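Local atomic coordinates of putative uncharacterized protein PH1780 (Pyrococcus horikoshii, PDB entry 2YZQ), a protein that is of unknown function but carries four CBS domain sequences and binds S-adenosylmethionine, probably as a regulatory or sensing ligand. Residues D69-K74 with L87-R92; R115-A118 with K122-G125; L149-L154 with M158-V163; V162-S165 with L169-I172; Q254-R259 with I265-D270. All blocks are in the same frame, centred on the assembly; numbering follows the deposited sequence.

In the fold
Each contact joins segments close in sequence and closes before the next, except that contacts 3 and 4 share Val162 and Val163. Contact 1 closes the loop holding helix 79-89. Contact 2 folds the chain back after helix 109-117. Contact 3 sets helix 145-153 against strand 159-163, and contact 4 pairs that strand with 169-174. Contact 5 is the hairpin 254-259 with 263-269. No contact lies within another. Contacts 3, 4 and 5 meet side by side: Pro161 touches Pro256, and Ile172 and Gln254 both reach S-adenosylmethionine. Contact 1 is tied to contact 5 by the salt bridge between Arg92 and Asp270, so two CBS ranges are linked.

Contact 1: residues D69-K74 with L87-R92; sequences DVPVVK and LEYDYR
This is an apolar clasp of two tyrosines on Pro71, set between the entry to strand 72-74 and the end of helix 79-89. Pro71 is buried, and its ring carries most of the touching. Pro71 CB lies 3.4 Å from Tyr89 CD2. It also meets Tyr89 CE2 at 3.6 Å, so one side of the phenol ring runs along the proline. Proline and phenol lie alongside, running opposite ways. Tyr91 comes to another part of the same proline ring, roughly perpendicular to it: its CD2 is 3.7 Å from Pro71 CD. With chi1 at -162°, Tyr91 swings its ring away from its own backbone N and over to Pro71, just after Asp90, where the chain leaves helical geometry with positive phi. Asp69 adds a looser touch. Its OD2 is 4.1 Å from Tyr89 CD1, with carboxylate and ring planes 85° apart. On one face of the Tyr89 ring lies Glu88 CG. The Tyr91 ring also makes cation-pi contacts with Lys67 and Arg93 and rests on Ile47 of strand 44-49. Pro71 packs on Leu85 and Val94 as well. The arrangement belongs to a beta-alpha-beta unit, strand 72-74, helix 79-89 and strand 93-97, the core element of a CBS domain.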
# COMPACT_ATOMS: atom_id res chain seq x y z
N ASP A 69 -14.46 7.70 -11.30
CA ASP A 69 -14.53 8.19 -9.93
C ASP A 69 -13.21 8.04 -9.19
O ASP A 69 -13.07 7.16 -8.34
CB ASP A 69 -15.64 7.47 -9.17
CG ASP A 69 -15.88 8.05 -7.79
OD1 ASP A 69 -16.22 9.25 -7.71
OD2 ASP A 69 -15.73 7.32 -6.79
N VAL A 70 -12.24 8.90 -9.51
CA VAL A 70 -10.94 8.86 -8.86
C VAL A 70 -10.74 10.10 -8.00
O VAL A 70 -11.15 11.20 -8.38
CB VAL A 70 -9.79 8.79 -9.90
CG1 VAL A 70 -9.95 7.56 -10.77
CG2 VAL A 70 -9.79 10.05 -10.76
N PRO A 71 -10.11 9.95 -6.83
CA PRO A 71 -9.88 11.09 -5.94
C PRO A 71 -8.93 12.12 -6.55
O PRO A 71 -7.91 11.76 -7.13
CB PRO A 71 -9.30 10.44 -4.68
CG PRO A 71 -8.58 9.25 -5.22
CD PRO A 71 -9.56 8.71 -6.25
N VAL A 72 -9.30 13.39 -6.43
CA VAL A 72 -8.48 14.47 -6.97
C VAL A 72 -8.31 15.60 -5.97
O VAL A 72 -9.19 15.87 -5.15
CB VAL A 72 -9.11 15.07 -8.26
CG1 VAL A 72 -9.23 13.99 -9.32
CG2 VAL A 72 -10.47 15.66 -7.95
N VAL A 73 -7.15 16.26 -6.03
CA VAL A 73 -6.85 17.38 -5.14
C VAL A 73 -6.02 18.38 -5.93
O VAL A 73 -5.64 18.11 -7.07
CB VAL A 73 -6.02 16.94 -3.91
CG1 VAL A 73 -6.80 15.93 -3.08
CG2 VAL A 73 -4.69 16.34 -4.37
N LYS A 74 -5.77 19.53 -5.32
CA LYS A 74 -4.94 20.57 -5.93
C LYS A 74 -3.61 20.53 -5.19
O LYS A 74 -3.56 20.10 -4.04
CB LYS A 74 -5.61 21.93 -5.80
CG LYS A 74 -6.86 22.08 -6.65
CD LYS A 74 -7.44 23.48 -6.59
CE LYS A 74 -8.60 23.64 -7.55
NZ LYS A 74 -9.66 22.61 -7.31
N LEU A 87 -8.68 7.40 2.05
CA LEU A 87 -9.39 6.55 3.00
C LEU A 87 -10.86 6.42 2.62
O LEU A 87 -11.47 5.37 2.82
CB LEU A 87 -9.27 7.13 4.41
CG LEU A 87 -7.88 7.10 5.03
CD1 LEU A 87 -7.84 7.95 6.29
CD2 LEU A 87 -7.50 5.66 5.34
N GLU A 88 -11.43 7.49 2.07
CA GLU A 88 -12.83 7.50 1.66
C GLU A 88 -13.12 6.57 0.48
O GLU A 88 -14.14 5.87 0.47
CB GLU A 88 -13.26 8.92 1.31
CG GLU A 88 -14.64 9.02 0.68
CD GLU A 88 -15.04 10.45 0.37
OE1 GLU A 88 -14.25 11.16 -0.28
OE2 GLU A 88 -16.15 10.86 0.78
N TYR A 89 -12.24 6.56 -0.51
CA TYR A 89 -12.43 5.73 -1.68
C TYR A 89 -11.63 4.43 -1.62
O TYR A 89 -11.66 3.63 -2.55
CB TYR A 89 -12.04 6.50 -2.94
CG TYR A 89 -12.71 7.85 -3.05
CD1 TYR A 89 -14.10 7.96 -3.05
CD2 TYR A 89 -11.96 9.02 -3.14
CE1 TYR A 89 -14.73 9.21 -3.13
CE2 TYR A 89 -12.57 10.27 -3.22
CZ TYR A 89 -13.95 10.35 -3.22
OH TYR A 89 -14.56 11.58 -3.30
N ASP A 90 -10.93 4.23 -0.51
CA ASP A 90 -10.10 3.04 -0.34
C ASP A 90 -9.27 2.87 -1.60
O ASP A 90 -9.18 1.79 -2.17
CB ASP A 90 -10.98 1.81 -0.10
CG ASP A 90 -10.17 0.57 0.24
OD1 ASP A 90 -9.20 0.68 1.02
OD2 ASP A 90 -10.50 -0.52 -0.28
N TYR A 91 -8.66 3.97 -2.03
CA TYR A 91 -7.82 3.99 -3.22
C TYR A 91 -6.44 4.48 -2.80
O TYR A 91 -6.32 5.37 -1.96
CB TYR A 91 -8.44 4.91 -4.27
CG TYR A 91 -7.93 4.68 -5.68
CD1 TYR A 91 -8.06 3.43 -6.29
CD2 TYR A 91 -7.33 5.71 -6.40
CE1 TYR A 91 -7.59 3.22 -7.59
CE2 TYR A 91 -6.85 5.50 -7.68
CZ TYR A 91 -6.98 4.26 -8.27
OH TYR A 91 -6.50 4.06 -9.55
N ARG A 92 -5.39 3.90 -3.39
CA ARG A 92 -4.02 4.22 -3.02
C ARG A 92 -3.35 5.42 -3.68
O ARG A 92 -2.14 5.60 -3.54
CB ARG A 92 -3.14 2.99 -3.21
CG ARG A 92 -3.55 1.81 -2.33
CD ARG A 92 -2.71 0.57 -2.65
NE ARG A 92 -1.29 0.79 -2.41
CZ ARG A 92 -0.73 0.85 -1.20
NH1 ARG A 92 -1.47 0.72 -0.11
NH2 ARG A 92 0.58 1.06 -1.10

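Contact 2: residues R115-A118 with K122-G125; sequences RYFA and KYKG
Segment 115-118 lies on the last part of helix 109-117 and includes a wider pi-type turn, and the chain then folds back so that Phe117 CA and Tyr123 CA lie 6.4 Å apart. Tyr123 packs against both Tyr116 and Phe117. Its edge points to the face of Tyr116 in an offset edge-to-face pair, with planes at 72°. Its own face receives the edge of Phe117, with planes at 80°, in a T-shaped pair. Phe117 CD1 comes nearest, 3.4 Å from Tyr123 CD2, with CE1 beside it. The opposite face of the Tyr123 ring is covered by Lys122 CB, 4.3 Å above its centre. Both faces are thus held, which should limit turning of the ring. The first torsion of Tyr116 (chi1 -176°) carries the phenol out to the 122-125 segment. There Tyr116 OH and Tyr123 OH share a hydrogen bond of 2.5 Å. It is very short, so its exact length is doubtful, and either hydroxyl could be the donor. Lys122, bent near the end of its chain, gives Tyr116 OH a weak bond from NZ at 3.2 Å; NZ is also bonded to Ser120 OG. Phe117 also packs on Val240 and Ala244 of helix 240-250, and Tyr123 on Val276 and Leu277. Tyr116, Phe117 and Tyr123 make an aromatic cluster, which pins the loop leading to strand 139-140 against the end of helix 109-117.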
# COMPACT_ATOMS: atom_id res chain seq x y z
N ARG A 115 8.39 9.84 1.35
CA ARG A 115 8.79 11.24 1.31
C ARG A 115 8.34 12.09 2.49
O ARG A 115 8.90 13.15 2.74
CB ARG A 115 8.27 11.89 0.02
CG ARG A 115 8.76 11.21 -1.25
CD ARG A 115 8.01 11.73 -2.47
NE ARG A 115 8.48 11.08 -3.69
CZ ARG A 115 7.90 11.20 -4.88
NH1 ARG A 115 6.81 11.94 -5.02
NH2 ARG A 115 8.41 10.57 -5.93
N TYR A 116 7.34 11.61 3.22
CA TYR A 116 6.82 12.37 4.34
C TYR A 116 7.01 11.72 5.71
O TYR A 116 7.84 12.17 6.51
CB TYR A 116 5.34 12.67 4.10
CG TYR A 116 4.69 13.55 5.14
CD1 TYR A 116 5.19 14.82 5.41
CD2 TYR A 116 3.57 13.12 5.83
CE1 TYR A 116 4.58 15.65 6.35
CE2 TYR A 116 2.95 13.93 6.77
CZ TYR A 116 3.46 15.20 7.02
OH TYR A 116 2.84 16.01 7.95
N PHE A 117 6.27 10.66 6.00
CA PHE A 117 6.40 10.02 7.30
C PHE A 117 7.82 9.58 7.64
O PHE A 117 8.26 9.72 8.78
CB PHE A 117 5.46 8.80 7.41
CG PHE A 117 4.00 9.17 7.51
CD1 PHE A 117 3.57 10.16 8.39
CD2 PHE A 117 3.05 8.50 6.75
CE1 PHE A 117 2.21 10.47 8.50
CE2 PHE A 117 1.69 8.80 6.86
CZ PHE A 117 1.27 9.79 7.73
N ALA A 118 8.54 9.05 6.66
CA ALA A 118 9.90 8.58 6.89
C ALA A 118 10.94 9.70 6.97
O ALA A 118 12.07 9.45 7.38
CB ALA A 118 10.30 7.59 5.81
N LYS A 122 8.23 15.48 12.73
CA LYS A 122 6.95 15.50 13.44
C LYS A 122 6.40 14.15 13.89
O LYS A 122 5.72 14.07 14.91
CB LYS A 122 5.90 16.19 12.57
CG LYS A 122 6.29 17.57 12.07
CD LYS A 122 5.11 18.30 11.44
CE LYS A 122 4.49 17.49 10.30
NZ LYS A 122 5.48 17.21 9.22
N TYR A 123 6.69 13.10 13.14
CA TYR A 123 6.16 11.78 13.49
C TYR A 123 7.06 10.88 14.30
O TYR A 123 6.74 9.71 14.53
CB TYR A 123 5.70 11.07 12.22
CG TYR A 123 4.68 11.91 11.49
CD1 TYR A 123 3.42 12.12 12.05
CD2 TYR A 123 5.01 12.56 10.31
CE1 TYR A 123 2.51 12.98 11.45
CE2 TYR A 123 4.10 13.42 9.70
CZ TYR A 123 2.86 13.62 10.27
OH TYR A 123 1.96 14.48 9.68
N LYS A 124 8.20 11.41 14.74
CA LYS A 124 9.10 10.63 15.58
C LYS A 124 8.44 10.53 16.94
O LYS A 124 8.78 9.67 17.75
CB LYS A 124 10.46 11.33 15.70
CG LYS A 124 11.29 11.29 14.42
CD LYS A 124 12.67 11.88 14.65
CE LYS A 124 13.55 11.70 13.42
NZ LYS A 124 14.92 12.24 13.63
N GLY A 125 7.50 11.43 17.19
CA GLY A 125 6.80 11.44 18.46
C GLY A 125 5.34 11.04 18.36
O GLY A 125 4.46 11.72 18.89

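Contact 3: residues L149-L154 with M158-V163; sequences LKALLL and MALPVV
The beta-alpha-beta unit of strand 139-140, helix 145-153 and strand 159-163 contains this contact, in which Leu160 of the strand packs on Ala151 and Leu152 of the helix. The axes of helix segment 149-153 and strand segment 159-163 approach to 8.6 Å, with 127° between their directions. Leu160 CG stands beside its backbone N (chi1 -66°), and one branch, CD1, reaches the helix. It lies 4.0 Å from Ala151 CB and 3.7 Å from Leu152 N, so it rests on the backbone as well as on a methyl group. Leu152 answers with its own CD1, which stands 4.0 Å from Leu160 CG. That methyl also meets the backbone of Met158, 3.5 Å from Met158 O. A first torsion near 180° (chi1 -178°) brings Leu152 CD1 to both. The two leucines therefore interlock, each branch lying on the body of the other residue. Ala151 is small enough to let Leu160 lie close to the helix. Met158 and Ala159 point their CB atoms away from the helix, and the side chain of Met158 comes within about 3 Å of S-adenosylmethionine. Leu160 joins the helix to the sheet face on which it meets Val139 of strand 139-140 and Val173 of strand 169-174. Pro161 packs on Pro256 of strand 254-259.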
# COMPACT_ATOMS: atom_id res chain seq x y z
N LEU A 149 -3.63 -18.19 -1.79
CA LEU A 149 -3.89 -17.12 -2.74
C LEU A 149 -5.32 -16.62 -2.62
O LEU A 149 -5.59 -15.42 -2.77
CB LEU A 149 -3.61 -17.59 -4.17
CG LEU A 149 -2.13 -17.79 -4.50
CD1 LEU A 149 -1.99 -18.28 -5.93
CD2 LEU A 149 -1.40 -16.47 -4.31
N LYS A 150 -6.25 -17.53 -2.34
CA LYS A 150 -7.63 -17.14 -2.19
C LYS A 150 -7.71 -16.18 -0.99
O LYS A 150 -8.42 -15.18 -1.03
CB LYS A 150 -8.52 -18.36 -1.93
CG LYS A 150 -10.01 -18.03 -1.84
CD LYS A 150 -10.58 -17.62 -3.19
CE LYS A 150 -12.05 -17.29 -3.08
NZ LYS A 150 -12.67 -17.07 -4.42
N ALA A 151 -6.97 -16.50 0.07
CA ALA A 151 -6.97 -15.65 1.26
C ALA A 151 -6.34 -14.29 0.96
O ALA A 151 -6.81 -13.26 1.45
CB ALA A 151 -6.21 -16.33 2.39
N LEU A 152 -5.27 -14.30 0.18
CA LEU A 152 -4.60 -13.06 -0.18
C LEU A 152 -5.56 -12.17 -0.95
O LEU A 152 -5.62 -10.96 -0.73
CB LEU A 152 -3.36 -13.36 -1.04
CG LEU A 152 -2.54 -12.13 -1.43
CD1 LEU A 152 -2.06 -11.41 -0.17
CD2 LEU A 152 -1.36 -12.55 -2.29
N LEU A 153 -6.31 -12.78 -1.86
CA LEU A 153 -7.29 -12.07 -2.67
C LEU A 153 -8.36 -11.42 -1.79
O LEU A 153 -8.88 -10.34 -2.12
CB LEU A 153 -7.94 -13.03 -3.66
CG LEU A 153 -9.07 -12.50 -4.54
CD1 LEU A 153 -8.57 -11.34 -5.37
CD2 LEU A 153 -9.59 -13.62 -5.43
N LEU A 154 -8.68 -12.06 -0.68
CA LEU A 154 -9.71 -11.56 0.24
C LEU A 154 -9.15 -10.77 1.42
O LEU A 154 -9.86 -10.51 2.40
CB LEU A 154 -10.55 -12.73 0.75
CG LEU A 154 -11.36 -13.44 -0.34
CD1 LEU A 154 -11.91 -14.76 0.19
CD2 LEU A 154 -12.48 -12.53 -0.81
N MET A 158 -1.59 -6.28 1.39
CA MET A 158 -0.85 -6.82 0.26
C MET A 158 -0.12 -8.10 0.66
O MET A 158 0.36 -8.83 -0.20
CB MET A 158 0.15 -5.79 -0.25
CG MET A 158 -0.50 -4.55 -0.82
SD MET A 158 0.74 -3.46 -1.52
CE MET A 158 1.20 -4.38 -2.96
N ALA A 159 -0.05 -8.37 1.96
CA ALA A 159 0.65 -9.57 2.42
C ALA A 159 -0.08 -10.32 3.52
O ALA A 159 -0.87 -9.74 4.27
CB ALA A 159 2.04 -9.20 2.91
N LEU A 160 0.21 -11.61 3.60
CA LEU A 160 -0.37 -12.47 4.62
C LEU A 160 0.70 -12.92 5.61
O LEU A 160 1.67 -13.56 5.22
CB LEU A 160 -0.96 -13.74 4.01
CG LEU A 160 -2.17 -13.68 3.08
CD1 LEU A 160 -2.38 -15.04 2.42
CD2 LEU A 160 -3.38 -13.28 3.89
N PRO A 161 0.55 -12.57 6.89
CA PRO A 161 1.56 -13.03 7.85
C PRO A 161 1.34 -14.54 7.89
O PRO A 161 0.21 -15.01 7.77
CB PRO A 161 1.12 -12.37 9.16
CG PRO A 161 0.47 -11.10 8.70
CD PRO A 161 -0.33 -11.55 7.50
N VAL A 162 2.42 -15.31 8.03
CA VAL A 162 2.30 -16.77 8.07
C VAL A 162 2.59 -17.28 9.48
O VAL A 162 3.52 -16.81 10.13
CB VAL A 162 3.30 -17.42 7.09
CG1 VAL A 162 3.12 -18.93 7.09
CG2 VAL A 162 3.09 -16.87 5.68
N VAL A 163 1.79 -18.23 9.94
CA VAL A 163 1.97 -18.78 11.28
C VAL A 163 2.19 -20.28 11.27
O VAL A 163 1.88 -20.96 10.29
CB VAL A 163 0.74 -18.46 12.17
CG1 VAL A 163 0.55 -16.96 12.28
CG2 VAL A 163 -0.51 -19.11 11.57

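Contact 4: residues V162-S165 with L169-I172; sequences VVDS and LVGI. With SAM (S-adenosylmethionine), chain B.
Val162 meets Val170 and Gly171 around two flat carbonyl groups. Val170 N gives the straighter bond (171° at the hydrogen), 2.8 Å to Val162 O, the donor tilted only a little from the carbonyl plane. Gly171 N approaches the same oxygen at 3.2 Å from above that plane. The return bond, Val162 N to Gly171 O at 2.7 Å, also has its donor above the plane of the carbonyl it meets. A third flat group is the adenine of S-adenosylmethionine. Ile172 covers one face of it, with CG2 3.6 Å from SAM C4 and CD1 near N6 and N7. The extended first torsion of Ile172 (chi1 -173°) leads CD1 along the base. Two residues, Val170 and Gly171, thus share one partner, Val162. This makes a classic beta bulge in the hairpin of strands 159-163 and 169-174, part of a CBS domain. Beyond the bulge, Val163 pairs with Leu169 as a non-hydrogen-bonded pair, and Leu169 CD1 lies 3.6 Å from Val162 O. Val170 splits its two methyl groups. CG1 meets Asp164 CB at 3.9 Å, and CG2 lies by the backbone of Val162 and Val163. Replacing Val170 with glycine would probably leave Asp164 CB and the Val162 carbonyl without this cover and open a gap at the turn. Asp164 OD1 accepts from Glu166 N and Asn168 N within the turn.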
# COMPACT_ATOMS: atom_id res chain seq x y z
N VAL A 162 2.42 -15.31 8.03
CA VAL A 162 2.30 -16.77 8.07
C VAL A 162 2.59 -17.28 9.48
O VAL A 162 3.52 -16.81 10.13
CB VAL A 162 3.30 -17.42 7.09
CG1 VAL A 162 3.12 -18.93 7.09
CG2 VAL A 162 3.09 -16.87 5.68
N VAL A 163 1.79 -18.23 9.94
CA VAL A 163 1.97 -18.78 11.28
C VAL A 163 2.19 -20.28 11.27
O VAL A 163 1.88 -20.96 10.29
CB VAL A 163 0.74 -18.46 12.17
CG1 VAL A 163 0.55 -16.96 12.28
CG2 VAL A 163 -0.51 -19.11 11.57
N ASP A 164 2.75 -20.80 12.36
CA ASP A 164 2.95 -22.24 12.45
C ASP A 164 1.66 -22.88 12.98
O ASP A 164 0.65 -22.21 13.16
CB ASP A 164 4.16 -22.59 13.34
CG ASP A 164 4.02 -22.12 14.78
OD1 ASP A 164 2.90 -21.82 15.23
OD2 ASP A 164 5.06 -22.07 15.47
N SER A 165 1.71 -24.18 13.23
CA SER A 165 0.53 -24.91 13.70
C SER A 165 -0.01 -24.43 15.04
O SER A 165 -1.14 -24.75 15.39
CB SER A 165 0.84 -26.41 13.76
OG SER A 165 1.85 -26.67 14.72
N LEU A 169 4.04 -16.50 14.78
CA LEU A 169 4.46 -15.87 13.53
C LEU A 169 5.78 -16.48 13.04
O LEU A 169 6.78 -16.45 13.77
CB LEU A 169 4.63 -14.36 13.73
CG LEU A 169 5.07 -13.56 12.50
CD1 LEU A 169 3.95 -13.55 11.47
CD2 LEU A 169 5.40 -12.13 12.92
N VAL A 170 5.79 -17.03 11.83
CA VAL A 170 7.02 -17.63 11.29
C VAL A 170 7.42 -17.12 9.91
O VAL A 170 8.49 -17.45 9.41
CB VAL A 170 6.92 -19.18 11.21
CG1 VAL A 170 6.71 -19.76 12.59
CG2 VAL A 170 5.81 -19.59 10.26
N GLY A 171 6.56 -16.32 9.29
CA GLY A 171 6.89 -15.80 7.98
C GLY A 171 5.86 -14.83 7.46
O GLY A 171 4.96 -14.41 8.19
N ILE A 172 5.99 -14.47 6.20
CA ILE A 172 5.05 -13.54 5.58
C ILE A 172 5.14 -13.79 4.08
O ILE A 172 6.19 -14.20 3.58
CB ILE A 172 5.41 -12.08 5.97
CG1 ILE A 172 4.33 -11.12 5.46
CG2 ILE A 172 6.80 -11.72 5.45
CD1 ILE A 172 4.29 -9.82 6.24
N SAM B . 4.23 -4.39 -3.80
CA SAM B . 5.69 -4.47 -3.88
C SAM B . 6.10 -4.96 -5.26
O SAM B . 7.25 -4.85 -5.64
OXT SAM B . 5.27 -5.46 -6.01
CB SAM B . 6.20 -5.44 -2.81
CG SAM B . 7.69 -5.19 -2.55
SD SAM B . 8.23 -6.12 -1.08
CE SAM B . 10.03 -5.84 -1.22
C5' SAM B . 8.00 -7.86 -1.51
C4' SAM B . 8.80 -8.73 -0.54
O4' SAM B . 8.72 -8.18 0.79
C3' SAM B . 8.26 -10.16 -0.49
O3' SAM B . 9.36 -11.09 -0.49
C2' SAM B . 7.49 -10.19 0.84
O2' SAM B . 7.38 -11.51 1.37
C1' SAM B . 8.36 -9.25 1.69
N9 SAM B . 7.66 -8.69 2.85
C8 SAM B . 6.43 -8.08 2.89
N7 SAM B . 6.22 -7.61 4.10
C5 SAM B . 7.24 -8.01 4.91
C6 SAM B . 7.54 -7.91 6.29
N6 SAM B . 6.67 -7.28 7.17
N1 SAM B . 8.70 -8.43 6.75
C2 SAM B . 9.54 -9.10 5.95
N3 SAM B . 9.31 -9.19 4.64
C4 SAM B . 8.17 -8.69 4.10

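Contact 5: residues Q254-R259 with I265-D270; sequences QLPVIR and IGLIRD. With SAM (S-adenosylmethionine), chain B.
Val257 is the knob of this hairpin, and glycine provides its hollow. Val257 CB sits 3.6 Å from Gly266 C, where a side chain would probably crowd it. Its CG2 presses on the backbone at Ile268 N, 3.6 Å away. Ile265 covers the other branch, with CG1 3.8 Å from Val257 CG1. Ile265 CG1 sits between the backbone N and the carbonyl carbon (chi1 62°), and its CG2 meets Arg259 NE at 3.4 Å. Substituting serine for Ile265 would probably leave Val257 CG1 without its mate and the Arg259 chain freer to turn. Opposite Val257 stand two residues, Ile265 and Gly266, so the strand bulges in the classic way. Leu267 leans over to Leu255, with CD1 3.6 Å from Leu255 O. Leu267 and Gln254 lie alongside, pointing the same way. Leu255 and Ile268 are a hydrogen-bonded pair. Helix 240-250 covers their face through Met247 and Val243. At the start of strand 254-259, Gln254 holds the adenine by two bonds. Gln254 O accepts from SAM N6 at 3.0 Å, and Gln254 NE2 gives a weak bond to SAM N7. The hairpin thus forms one wall of the adenine pocket, as in nucleotide-binding CBS domains.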
# COMPACT_ATOMS: atom_id res chain seq x y z
N GLN A 254 3.55 -3.23 4.69
CA GLN A 254 2.95 -3.59 5.97
C GLN A 254 3.89 -4.34 6.90
O GLN A 254 4.75 -5.10 6.45
CB GLN A 254 1.72 -4.47 5.74
CG GLN A 254 2.03 -5.82 5.09
CD GLN A 254 2.47 -5.69 3.65
OE1 GLN A 254 1.74 -5.16 2.81
NE2 GLN A 254 3.67 -6.19 3.34
N LEU A 255 3.71 -4.11 8.20
CA LEU A 255 4.51 -4.79 9.22
C LEU A 255 3.59 -5.44 10.24
O LEU A 255 2.71 -4.79 10.79
CB LEU A 255 5.41 -3.82 9.99
CG LEU A 255 6.69 -3.25 9.36
CD1 LEU A 255 6.35 -2.37 8.18
CD2 LEU A 255 7.44 -2.45 10.42
N PRO A 256 3.77 -6.75 10.47
CA PRO A 256 2.91 -7.39 11.47
C PRO A 256 3.20 -6.70 12.81
O PRO A 256 4.34 -6.31 13.08
CB PRO A 256 3.41 -8.83 11.47
CG PRO A 256 3.78 -9.05 10.03
CD PRO A 256 4.49 -7.75 9.66
N VAL A 257 2.17 -6.54 13.64
CA VAL A 257 2.35 -5.92 14.95
C VAL A 257 2.38 -7.08 15.94
O VAL A 257 1.48 -7.92 15.92
CB VAL A 257 1.17 -4.99 15.29
CG1 VAL A 257 1.34 -4.42 16.71
CG2 VAL A 257 1.11 -3.86 14.26
N ILE A 258 3.40 -7.12 16.78
CA ILE A 258 3.53 -8.21 17.74
C ILE A 258 3.86 -7.78 19.16
O ILE A 258 4.12 -6.61 19.44
CB ILE A 258 4.65 -9.19 17.33
CG1 ILE A 258 6.02 -8.50 17.48
CG2 ILE A 258 4.45 -9.66 15.90
CD1 ILE A 258 7.21 -9.43 17.40
N ARG A 259 3.85 -8.78 20.03
CA ARG A 259 4.22 -8.63 21.43
C ARG A 259 5.15 -9.84 21.60
O ARG A 259 5.10 -10.76 20.78
CB ARG A 259 3.00 -8.77 22.35
CG ARG A 259 2.46 -10.18 22.46
CD ARG A 259 1.39 -10.31 23.54
NE ARG A 259 0.15 -9.62 23.18
CZ ARG A 259 -0.96 -9.66 23.91
NH1 ARG A 259 -0.99 -10.36 25.04
NH2 ARG A 259 -2.04 -9.01 23.51
N ILE A 265 -0.57 -9.67 17.04
CA ILE A 265 -1.74 -9.00 17.61
C ILE A 265 -2.33 -7.96 16.67
O ILE A 265 -3.33 -7.32 16.99
CB ILE A 265 -1.39 -8.31 18.95
CG1 ILE A 265 -0.33 -7.22 18.74
CG2 ILE A 265 -0.90 -9.36 19.95
CD1 ILE A 265 0.04 -6.46 20.01
N GLY A 266 -1.73 -7.80 15.49
CA GLY A 266 -2.25 -6.83 14.55
C GLY A 266 -1.37 -6.65 13.33
O GLY A 266 -0.43 -7.42 13.11
N LEU A 267 -1.66 -5.62 12.55
CA LEU A 267 -0.90 -5.34 11.34
C LEU A 267 -0.93 -3.85 11.08
O LEU A 267 -1.99 -3.23 11.18
CB LEU A 267 -1.53 -6.07 10.15
CG LEU A 267 -0.84 -5.94 8.79
CD1 LEU A 267 0.47 -6.73 8.81
CD2 LEU A 267 -1.75 -6.46 7.69
N ILE A 268 0.22 -3.25 10.81
CA ILE A 268 0.23 -1.83 10.49
C ILE A 268 0.58 -1.71 9.00
O ILE A 268 1.69 -2.04 8.58
CB ILE A 268 1.24 -1.02 11.37
CG1 ILE A 268 1.14 0.47 11.02
CG2 ILE A 268 2.67 -1.54 11.22
CD1 ILE A 268 -0.19 1.10 11.39
N ARG A 269 -0.41 -1.29 8.21
CA ARG A 269 -0.25 -1.13 6.77
C ARG A 269 0.07 0.33 6.49
O ARG A 269 -0.19 1.20 7.32
CB ARG A 269 -1.57 -1.46 6.04
CG ARG A 269 -2.14 -2.86 6.33
CD ARG A 269 -3.52 -2.97 5.69
NE ARG A 269 -4.44 -2.01 6.30
CZ ARG A 269 -5.54 -1.55 5.73
NH1 ARG A 269 -5.89 -1.96 4.52
NH2 ARG A 269 -6.31 -0.68 6.38
N ASP A 270 0.65 0.60 5.32
CA ASP A 270 0.96 1.97 4.97
C ASP A 270 -0.34 2.77 4.96
O ASP A 270 -0.38 3.92 5.39
CB ASP A 270 1.66 2.05 3.59
CG ASP A 270 0.98 1.22 2.50
OD1 ASP A 270 -0.17 0.77 2.67
OD2 ASP A 270 1.61 1.03 1.43
N SAM B . 4.23 -4.39 -3.80
CA SAM B . 5.69 -4.47 -3.88
C SAM B . 6.10 -4.96 -5.26
O SAM B . 7.25 -4.85 -5.64
OXT SAM B . 5.27 -5.46 -6.01
CB SAM B . 6.20 -5.44 -2.81
CG SAM B . 7.69 -5.19 -2.55
SD SAM B . 8.23 -6.12 -1.08
CE SAM B . 10.03 -5.84 -1.22
C5' SAM B . 8.00 -7.86 -1.51
C4' SAM B . 8.80 -8.73 -0.54
O4' SAM B . 8.72 -8.18 0.79
C3' SAM B . 8.26 -10.16 -0.49
O3' SAM B . 9.36 -11.09 -0.49
C2' SAM B . 7.49 -10.19 0.84
O2' SAM B . 7.38 -11.51 1.37
C1' SAM B . 8.36 -9.25 1.69
N9 SAM B . 7.66 -8.69 2.85
C8 SAM B . 6.43 -8.08 2.89
N7 SAM B . 6.22 -7.61 4.10
C5 SAM B . 7.24 -8.01 4.91
C6 SAM B . 7.54 -7.91 6.29
N6 SAM B . 6.67 -7.28 7.17
N1 SAM B . 8.70 -8.43 6.75
C2 SAM B . 9.54 -9.10 5.95
N3 SAM B . 9.31 -9.19 4.64
C4 SAM B . 8.17 -8.69 4.10